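Dhd127_b (Synthetic construct, PDB 6DLM) forms one helical-hairpin half of a computationally designed coiled-coil heterodimer, pairing with the chain of Dhd127_a. Local coordinates at residues Gln15-Arg20 with Arg61-Arg66; Glu27-Leu32 with Arg51-Ile56. All blocks are in the same frame, centred on the assembly; numbering follows the deposited sequence.

Contact 1: Gln15-Arg20 with Arg61-Arg66; sequences QEHLLR and RRQSDR
Leu18 pushes its two methyl groups against the helix of Arg61-Arg66, and this is the tightly packed part of the contact. CD2 lies 3.7 Å from Ser64 CA and also meets Ser64 CB. CD1 rests 3.9 Å from Gln63 CB. Leu18 and Gln63 point opposite ways and lie flank to flank, so the aliphatic part of the glutamine runs alongside the leucine. Ile60 and Asn67 also touch Leu18. The segments belong to the two helices of an antiparallel helical hairpin; their local axes come within 10.3 Å, with 158° between directions. This hairpin is half of the designed heterodimer, and Ser64 also packs on Val19 of the Dhd127_a chain.

The other side is looser and wetter. Here the Gln63 chain is extended beyond CG and runs roughly perpendicular to the exposed His17 side chain. Its OE1 comes to the ring edge, in plane, 3.4 Å from His17 CD2. The ring and amide planes are tilted 21° from each other. The amide's main partner is on its own helix: Gln63 NE2 is hydrogen-bonded to Glu59 OE1. With an alanine in place of Gln63 the amide is gone, so the nearby water would probably lose its link to this helix and Glu59 a hydrogen-bond partner, while Leu18 CD1 would keep only the CB contact with this residue. That water lies 2.7 Å from His17 NE2 and accepts from Gln63 NE2 at 3.0 Å.

Contact 2: Glu27-Leu32 with Arg51-Ile56; sequences ETQKEL and RRSKEI
Gln29 reaches across to Ser53 with its amide nitrogen. NE2 donates to Ser53 OG at 2.9 Å, with an N-H...O angle of 160°. The serine oxygen lies almost in the amide plane. The Gln29 chain does not run straight. It bends at chi2 (-77°), which brings the amide back toward the other helix although CB does not point there. NE2 has a further partner in Ser29 of the Dhd127_a chain, so two serines on different chains hold this amide.

The hydroxyl of Ser53 is turned back along its own helix. Its main partner there is Leu49 O, one turn earlier. The serine oxygen thus links its own helix to Gln29.

Thr28 comes in next to this bond with its methyl group. Chi1 of -58° sets CG2 anti to the backbone N and brings it to 3.4 Å from Ser53 OG. The same rotation leaves OG1 on the side of its own helix, where it is bonded to Glu24 O. OG1 also has Ile56 CD1 at 4.2 Å, a marginal touch at the end of the isoleucine chain. Thr28 packs on Leu49 as well.

The two segments run antiparallel, with local axes 10.0 Å apart. They belong to helix 7-37 and helix 44-75, toward the end where the chain turns between them. Ile56 reaches on to Leu21 and Leu25 of helix 7-37 in its own chain. The partner subunit meets the bundle here too: Leu25 of the Dhd127_a chain packs on Gln29, and Val26 of that chain on Ser53.

How the contacts relate
Both contacts join the same two helices, 7-37 and 44-75, and their centres lie 16 Å apart. Their nearest atoms are about 5 Å apart, so they do not touch. Along the chain the order is 15-20, 27-32, 51-56, 61-66, with contact 2 enclosed by contact 1. This is the order of a simple antiparallel hairpin. Contact 2 lies nearer the connection between the helices, and contact 1 further toward the chain ends. The local axis spacing is nearly the same at the two places. The Dhd127_a chain reaches residues of both contacts, which is consistent with the hairpin packing and the heterodimer interface sharing residues.

Contact 1: Gln15-Arg20 with Arg61-Arg66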
ATOM      1  N   GLN B  15       1.403 -12.178  -4.960  1.00 19.62           N
ATOM      2  CA  GLN B  15       0.531 -11.161  -4.375  1.00 16.56           C
ATOM      3  C   GLN B  15       0.674 -11.112  -2.850  1.00 16.23           C
ATOM      4  O   GLN B  15       0.766 -10.045  -2.288  1.00 17.27           O
ATOM      5  CB  GLN B  15      -0.931 -11.449  -4.716  1.00 19.88           C
ATOM      6  CG  GLN B  15      -1.314 -11.117  -6.141  1.00 24.89           C
ATOM      7  CD  GLN B  15      -1.516  -9.635  -6.346  1.00 30.77           C
ATOM      8  OE1 GLN B  15      -0.700  -8.968  -6.971  1.00 33.94           O
ATOM      9  NE2 GLN B  15      -2.586  -9.106  -5.781  1.00 36.14           N
ATOM     10  N   GLU B  16       0.698 -12.270  -2.203  1.00 16.45           N
ATOM     11  CA  GLU B  16       0.864 -12.321  -0.750  1.00 13.46           C
ATOM     12  C   GLU B  16       2.213 -11.727  -0.328  1.00 15.83           C
ATOM     13  O   GLU B  16       2.284 -11.008   0.648  1.00 17.06           O
ATOM     14  CB  GLU B  16       0.720 -13.743  -0.233  1.00 21.62           C
ATOM     15  CG  GLU B  16      -0.573 -14.409  -0.660  1.00 29.00           C
ATOM     16  CD  GLU B  16      -1.695 -14.213   0.329  1.00 37.47           C
ATOM     17  OE1 GLU B  16      -2.584 -15.080   0.385  1.00 34.88           O
ATOM     18  OE2 GLU B  16      -1.675 -13.205   1.063  1.00 58.89           O
ATOM     19  N   HIS B  17       3.257 -12.022  -1.085  1.00 20.11           N
ATOM     20  CA  HIS B  17       4.552 -11.433  -0.799  1.00 18.14           C
ATOM     21  C   HIS B  17       4.455  -9.906  -0.931  1.00 20.78           C
ATOM     22  O   HIS B  17       4.964  -9.189  -0.084  1.00 19.42           O
ATOM     23  CB  HIS B  17       5.593 -11.962  -1.771  1.00 18.68           C
ATOM     24  CG  HIS B  17       6.955 -11.383  -1.571  1.00 18.64           C
ATOM     25  ND1 HIS B  17       7.843 -11.875  -0.642  1.00 36.97           N
ATOM     26  CD2 HIS B  17       7.589 -10.364  -2.194  1.00 26.76           C
ATOM     27  CE1 HIS B  17       8.962 -11.176  -0.694  1.00 34.56           C
ATOM     28  NE2 HIS B  17       8.832 -10.251  -1.623  1.00 26.13           N
ATOM     29  N   LEU B  18       3.777  -9.443  -1.971  1.00 15.20           N
ATOM     30  CA  LEU B  18       3.587  -8.011  -2.170  1.00 15.54           C
ATOM     31  C   LEU B  18       2.793  -7.391  -1.017  1.00 13.83           C
ATOM     32  O   LEU B  18       3.152  -6.330  -0.540  1.00 16.38           O
ATOM     33  CB  LEU B  18       2.893  -7.746  -3.503  1.00 13.32           C
ATOM     34  CG  LEU B  18       2.612  -6.292  -3.880  1.00 20.08           C
ATOM     35  CD1 LEU B  18       3.865  -5.451  -3.837  1.00 27.63           C
ATOM     36  CD2 LEU B  18       1.986  -6.213  -5.260  1.00 29.49           C
ATOM     37  N   LEU B  19       1.748  -8.074  -0.560  1.00 14.19           N
ATOM     38  CA  LEU B  19       0.965  -7.575   0.564  1.00 12.76           C
ATOM     39  C   LEU B  19       1.837  -7.450   1.831  1.00 14.33           C
ATOM     40  O   LEU B  19       1.687  -6.508   2.579  1.00 16.22           O
ATOM     41  CB  LEU B  19      -0.245  -8.465   0.836  1.00 16.05           C
ATOM     42  CG  LEU B  19      -1.376  -8.387  -0.190  1.00 16.34           C
ATOM     43  CD1 LEU B  19      -2.561  -9.203   0.296  1.00 20.51           C
ATOM     44  CD2 LEU B  19      -1.792  -6.948  -0.447  1.00 22.27           C
ATOM     45  N   ARG B  20       2.740  -8.391   2.052  1.00 16.42           N
ATOM     46  CA  ARG B  20       3.619  -8.289   3.209  1.00 16.40           C
ATOM     47  C   ARG B  20       4.497  -7.028   3.113  1.00 18.81           C
ATOM     48  O   ARG B  20       4.665  -6.334   4.101  1.00 20.53           O
ATOM     49  CB  ARG B  20       4.462  -9.549   3.373  1.00 19.52           C
ATOM     50  CG  ARG B  20       3.665 -10.703   3.953  1.00 26.82           C
ATOM     51  CD  ARG B  20       4.528 -11.890   4.337  1.00 21.87           C
ATOM     52  NE  ARG B  20       5.053 -12.590   3.181  1.00 28.31           N
ATOM     53  CZ  ARG B  20       4.388 -13.519   2.507  1.00 27.60           C
ATOM     54  NH1 ARG B  20       3.164 -13.851   2.872  1.00 27.46           N
ATOM     55  NH2 ARG B  20       4.946 -14.108   1.466  1.00 26.04           N
ATOM     56  N   ARG B  61       5.905  -0.593  -6.165  1.00 12.64           N
ATOM     57  CA  ARG B  61       5.457  -0.260  -7.505  1.00 14.27           C
ATOM     58  C   ARG B  61       6.056  -1.223  -8.539  1.00 14.67           C
ATOM     59  O   ARG B  61       5.346  -1.713  -9.394  1.00 14.73           O
ATOM     60  CB  ARG B  61       5.795   1.194  -7.831  1.00 12.04           C
ATOM     61  CG  ARG B  61       5.929   1.516  -9.307  1.00 23.31           C
ATOM     62  CD  ARG B  61       4.608   1.500 -10.046  1.00 24.44           C
ATOM     63  NE  ARG B  61       3.683   2.532  -9.595  1.00 20.65           N
ATOM     64  CZ  ARG B  61       2.467   2.705 -10.099  1.00 21.06           C
ATOM     65  NH1 ARG B  61       2.038   1.915 -11.065  1.00 24.70           N
ATOM     66  NH2 ARG B  61       1.680   3.654  -9.633  1.00 14.93           N
ATOM     67  N   ARG B  62       7.341  -1.520  -8.444  1.00 11.97           N
ATOM     68  CA  ARG B  62       7.923  -2.449  -9.403  1.00 17.15           C
ATOM     69  C   ARG B  62       7.271  -3.838  -9.321  1.00 14.32           C
ATOM     70  O   ARG B  62       6.934  -4.409 -10.343  1.00 18.70           O
ATOM     71  CB  ARG B  62       9.429  -2.589  -9.184  1.00 18.54           C
ATOM     72  CG  ARG B  62      10.085  -3.573 -10.134  1.00 17.60           C
ATOM     73  CD  ARG B  62      11.548  -3.798  -9.804  1.00 21.32           C
ATOM     74  NE  ARG B  62      11.718  -4.666  -8.650  1.00 18.66           N
ATOM     75  CZ  ARG B  62      11.605  -5.982  -8.707  1.00 24.40           C
ATOM     76  NH1 ARG B  62      11.320  -6.565  -9.855  1.00 24.95           N
ATOM     77  NH2 ARG B  62      11.762  -6.712  -7.619  1.00 41.51           N
ATOM     78  N   GLN B  63       7.098  -4.377  -8.119  1.00 14.27           N
ATOM     79  CA  GLN B  63       6.460  -5.689  -7.981  1.00 17.66           C
ATOM     80  C   GLN B  63       5.005  -5.707  -8.454  1.00 15.99           C
ATOM     81  O   GLN B  63       4.597  -6.621  -9.143  1.00 14.56           O
ATOM     82  CB  GLN B  63       6.513  -6.176  -6.538  1.00 13.61           C
ATOM     83  CG  GLN B  63       7.907  -6.555  -6.095  1.00 21.71           C
ATOM     84  CD  GLN B  63       7.944  -7.206  -4.730  1.00 26.32           C
ATOM     85  OE1 GLN B  63       6.953  -7.742  -4.253  1.00 22.30           O
ATOM     86  NE2 GLN B  63       9.100  -7.153  -4.094  1.00 31.62           N
ATOM     87  N   SER B  64       4.247  -4.688  -8.076  1.00 15.60           N
ATOM     88  CA  SER B  64       2.857  -4.596  -8.483  1.00 16.32           C
ATOM     89  C   SER B  64       2.723  -4.519 -10.008  1.00 11.84           C
ATOM     90  O   SER B  64       1.919  -5.223 -10.581  1.00 15.59           O
ATOM     91  CB  SER B  64       2.220  -3.360  -7.863  1.00 16.61           C
ATOM     92  OG  SER B  64       0.911  -3.166  -8.334  1.00 20.83           O
ATOM     93  N   ASP B  65       3.554  -3.711 -10.648  1.00 15.49           N
ATOM     94  CA  ASP B  65       3.506  -3.598 -12.097  1.00 16.63           C
ATOM     95  C   ASP B  65       3.757  -4.969 -12.738  1.00 14.93           C
ATOM     96  O   ASP B  65       3.072  -5.343 -13.675  1.00 16.47           O
ATOM     97  CB  ASP B  65       4.580  -2.630 -12.589  1.00 17.68           C
ATOM     98  CG  ASP B  65       4.206  -1.171 -12.393  1.00 21.15           C
ATOM     99  OD1 ASP B  65       3.086  -0.888 -11.950  1.00 15.03           O
ATOM    100  OD2 ASP B  65       5.041  -0.306 -12.705  1.00 17.61           O
ATOM    101  N   ARG B  66       4.720  -5.706 -12.207  1.00 16.31           N
ATOM    102  CA  ARG B  66       5.020  -7.034 -12.721  1.00 17.60           C
ATOM    103  C   ARG B  66       3.853  -8.004 -12.514  1.00 15.82           C
ATOM    104  O   ARG B  66       3.495  -8.743 -13.411  1.00 19.44           O
ATOM    105  CB  ARG B  66       6.275  -7.572 -12.052  1.00 17.90           C
ATOM    106  CG  ARG B  66       6.616  -8.996 -12.426  1.00 16.79           C
ATOM    107  CD  ARG B  66       6.568  -9.896 -11.207  1.00 27.63           C
ATOM    108  NE  ARG B  66       7.697  -9.677 -10.316  1.00 25.45           N
ATOM    109  CZ  ARG B  66       7.621  -9.687  -8.990  1.00 20.85           C
ATOM    110  NH1 ARG B  66       6.449  -9.713  -8.378  1.00 22.04           N
ATOM    111  NH2 ARG B  66       8.727  -9.655  -8.275  1.00 29.71           N
TER
HETATM  112  O   HOH W   1      10.076  -7.906  -1.355  1.00 35.18           O

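Contact 2: Glu27-Leu32 with Arg51-Ile56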
ATOM      1  N   GLU B  27       3.073  -0.107   8.247  1.00 12.39           N
ATOM      2  CA  GLU B  27       3.609  -0.044   9.607  1.00 13.00           C
ATOM      3  C   GLU B  27       4.622   1.106   9.766  1.00 11.44           C
ATOM      4  O   GLU B  27       4.625   1.788  10.778  1.00 16.19           O
ATOM      5  CB  GLU B  27       4.248  -1.370  10.011  1.00 23.08           C
ATOM      6  CG  GLU B  27       4.552  -1.463  11.495  1.00 42.42           C
ATOM      7  CD  GLU B  27       4.939  -2.862  11.940  1.00 61.23           C
ATOM      8  OE1 GLU B  27       6.077  -3.286  11.665  1.00 45.64           O
ATOM      9  OE2 GLU B  27       4.108  -3.529  12.585  1.00 49.21           O
ATOM     10  N   THR B  28       5.468   1.293   8.768  1.00 11.70           N
ATOM     11  CA  THR B  28       6.415   2.390   8.784  1.00 13.02           C
ATOM     12  C   THR B  28       5.666   3.736   8.801  1.00  9.25           C
ATOM     13  O   THR B  28       5.996   4.612   9.566  1.00 12.89           O
ATOM     14  CB  THR B  28       7.290   2.336   7.528  1.00 21.47           C
ATOM     15  OG1 THR B  28       7.967   1.080   7.480  1.00 15.26           O
ATOM     16  CG2 THR B  28       8.276   3.458   7.529  1.00 17.58           C
ATOM     17  N   GLN B  29       4.660   3.862   7.958  1.00 13.22           N
ATOM     18  CA  GLN B  29       3.828   5.058   7.930  1.00  9.71           C
ATOM     19  C   GLN B  29       3.035   5.269   9.238  1.00  9.53           C
ATOM     20  O   GLN B  29       2.836   6.398   9.661  1.00 13.16           O
ATOM     21  CB  GLN B  29       2.931   5.041   6.701  1.00 15.90           C
ATOM     22  CG  GLN B  29       3.723   5.309   5.439  1.00 14.55           C
ATOM     23  CD  GLN B  29       4.070   6.782   5.287  1.00 13.96           C
ATOM     24  OE1 GLN B  29       3.228   7.637   5.477  1.00 12.86           O
ATOM     25  NE2 GLN B  29       5.311   7.071   4.938  1.00 15.83           N
ATOM     26  N   LYS B  30       2.526   4.201   9.841  1.00 12.15           N
ATOM     27  CA  LYS B  30       1.845   4.336  11.116  1.00 15.06           C
ATOM     28  C   LYS B  30       2.806   4.861  12.209  1.00 13.53           C
ATOM     29  O   LYS B  30       2.412   5.698  13.000  1.00 14.92           O
ATOM     30  CB  LYS B  30       1.225   3.009  11.535  1.00 11.22           C
ATOM     31  CG  LYS B  30       0.332   3.124  12.755  1.00 28.06           C
ATOM     32  CD  LYS B  30      -0.737   4.189  12.581  1.00 38.81           C
ATOM     33  CE  LYS B  30      -1.741   3.798  11.508  1.00 67.63           C
ATOM     34  NZ  LYS B  30      -2.989   4.612  11.530  1.00 52.54           N
ATOM     35  N   GLU B  31       4.034   4.367  12.256  1.00 10.58           N
ATOM     36  CA  GLU B  31       4.963   4.897  13.254  1.00 14.17           C
ATOM     37  C   GLU B  31       5.175   6.399  13.001  1.00 17.57           C
ATOM     38  O   GLU B  31       5.135   7.188  13.930  1.00 14.11           O
ATOM     39  CB  GLU B  31       6.312   4.177  13.229  1.00 15.39           C
ATOM     40  CG  GLU B  31       7.337   4.773  14.191  1.00 13.99           C
ATOM     41  CD  GLU B  31       8.716   4.135  14.098  1.00 12.68           C
ATOM     42  OE1 GLU B  31       8.835   3.065  13.501  1.00 18.34           O
ATOM     43  OE2 GLU B  31       9.677   4.691  14.645  1.00 17.57           O
ATOM     44  N   LEU B  32       5.328   6.768  11.741  1.00 11.89           N
ATOM     45  CA  LEU B  32       5.528   8.163  11.396  1.00 12.70           C
ATOM     46  C   LEU B  32       4.336   9.014  11.844  1.00  8.75           C
ATOM     47  O   LEU B  32       4.517  10.041  12.467  1.00 12.84           O
ATOM     48  CB  LEU B  32       5.722   8.262   9.883  1.00 12.89           C
ATOM     49  CG  LEU B  32       5.830   9.625   9.218  1.00 20.21           C
ATOM     50  CD1 LEU B  32       6.962  10.428   9.816  1.00 25.80           C
ATOM     51  CD2 LEU B  32       6.028   9.481   7.720  1.00 24.19           C
ATOM     52  N   ARG B  51      12.412   8.373   4.330  1.00 16.24           N
ATOM     53  CA  ARG B  51      13.384   7.822   3.392  1.00 13.65           C
ATOM     54  C   ARG B  51      13.134   6.329   3.156  1.00 14.33           C
ATOM     55  O   ARG B  51      13.116   5.881   2.024  1.00 20.66           O
ATOM     56  CB  ARG B  51      14.803   8.014   3.932  1.00 20.41           C
ATOM     57  CG  ARG B  51      15.905   7.700   2.938  1.00 19.32           C
ATOM     58  CD  ARG B  51      17.254   7.556   3.622  1.00 24.66           C
ATOM     59  NE  ARG B  51      17.303   6.364   4.456  1.00 17.97           N
ATOM     60  CZ  ARG B  51      17.400   5.131   3.979  1.00 22.15           C
ATOM     61  NH1 ARG B  51      17.477   4.933   2.675  1.00 21.55           N
ATOM     62  NH2 ARG B  51      17.426   4.093   4.798  1.00 22.74           N
ATOM     63  N   ARG B  52      12.933   5.569   4.219  1.00 13.60           N
ATOM     64  CA  ARG B  52      12.618   4.157   4.063  1.00  8.71           C
ATOM     65  C   ARG B  52      11.286   3.958   3.316  1.00 15.29           C
ATOM     66  O   ARG B  52      11.179   3.080   2.475  1.00 16.81           O
ATOM     67  CB  ARG B  52      12.544   3.461   5.417  1.00 16.85           C
ATOM     68  CG  ARG B  52      13.803   3.572   6.249  1.00 15.48           C
ATOM     69  CD  ARG B  52      13.673   2.778   7.543  1.00 17.06           C
ATOM     70  NE  ARG B  52      14.855   2.921   8.380  1.00 19.59           N
ATOM     71  CZ  ARG B  52      15.009   2.350   9.566  1.00 15.54           C
ATOM     72  NH1 ARG B  52      14.055   1.593  10.064  1.00 17.74           N
ATOM     73  NH2 ARG B  52      16.123   2.544  10.247  1.00 18.92           N
ATOM     74  N   SER B  53      10.298   4.788   3.604  1.00 15.98           N
ATOM     75  CA  SER B  53       9.027   4.652   2.916  1.00 15.12           C
ATOM     76  C   SER B  53       9.208   4.819   1.401  1.00 20.94           C
ATOM     77  O   SER B  53       8.640   4.061   0.639  1.00 14.42           O
ATOM     78  CB  SER B  53       8.020   5.667   3.431  1.00 11.02           C
ATOM     79  OG  SER B  53       7.654   5.385   4.757  1.00 14.69           O
ATOM     80  N   LYS B  54      10.019   5.778   0.989  1.00 16.35           N
ATOM     81  CA  LYS B  54      10.261   5.961  -0.426  1.00 11.76           C
ATOM     82  C   LYS B  54      10.908   4.703  -1.040  1.00 16.22           C
ATOM     83  O   LYS B  54      10.526   4.300  -2.125  1.00 16.26           O
ATOM     84  CB  LYS B  54      11.148   7.176  -0.668  1.00 11.50           C
ATOM     85  CG  LYS B  54      10.475   8.514  -0.419  1.00 24.30           C
ATOM     86  CD  LYS B  54      11.442   9.653  -0.695  1.00 25.23           C
ATOM     87  CE  LYS B  54      10.855  11.017  -0.389  1.00 36.17           C
ATOM     88  NZ  LYS B  54      11.925  12.009  -0.079  1.00 36.48           N
ATOM     89  N   GLU B  55      11.876   4.101  -0.357  1.00 14.78           N
ATOM     90  CA  GLU B  55      12.508   2.889  -0.873  1.00 14.98           C
ATOM     91  C   GLU B  55      11.519   1.738  -1.002  1.00 18.62           C
ATOM     92  O   GLU B  55      11.479   1.060  -2.014  1.00 16.79           O
ATOM     93  CB  GLU B  55      13.586   2.384   0.089  1.00 23.61           C
ATOM     94  CG  GLU B  55      14.885   3.155   0.130  1.00 48.27           C
ATOM     95  CD  GLU B  55      15.891   2.494   1.061  1.00 51.72           C
ATOM     96  OE1 GLU B  55      15.468   1.864   2.056  1.00 34.21           O
ATOM     97  OE2 GLU B  55      17.104   2.597   0.797  1.00 47.10           O
ATOM     98  N   ILE B  56      10.752   1.505   0.049  1.00 13.56           N
ATOM     99  CA  ILE B  56       9.771   0.436   0.013  1.00 13.70           C
ATOM    100  C   ILE B  56       8.703   0.684  -1.064  1.00 11.93           C
ATOM    101  O   ILE B  56       8.393  -0.212  -1.825  1.00 16.56           O
ATOM    102  CB  ILE B  56       9.101   0.253   1.380  1.00 16.32           C
ATOM    103  CG1 ILE B  56      10.159   0.007   2.452  1.00 18.20           C
ATOM    104  CG2 ILE B  56       8.118  -0.897   1.331  1.00 16.90           C
ATOM    105  CD1 ILE B  56       9.588  -0.120   3.844  1.00 18.76           C
TER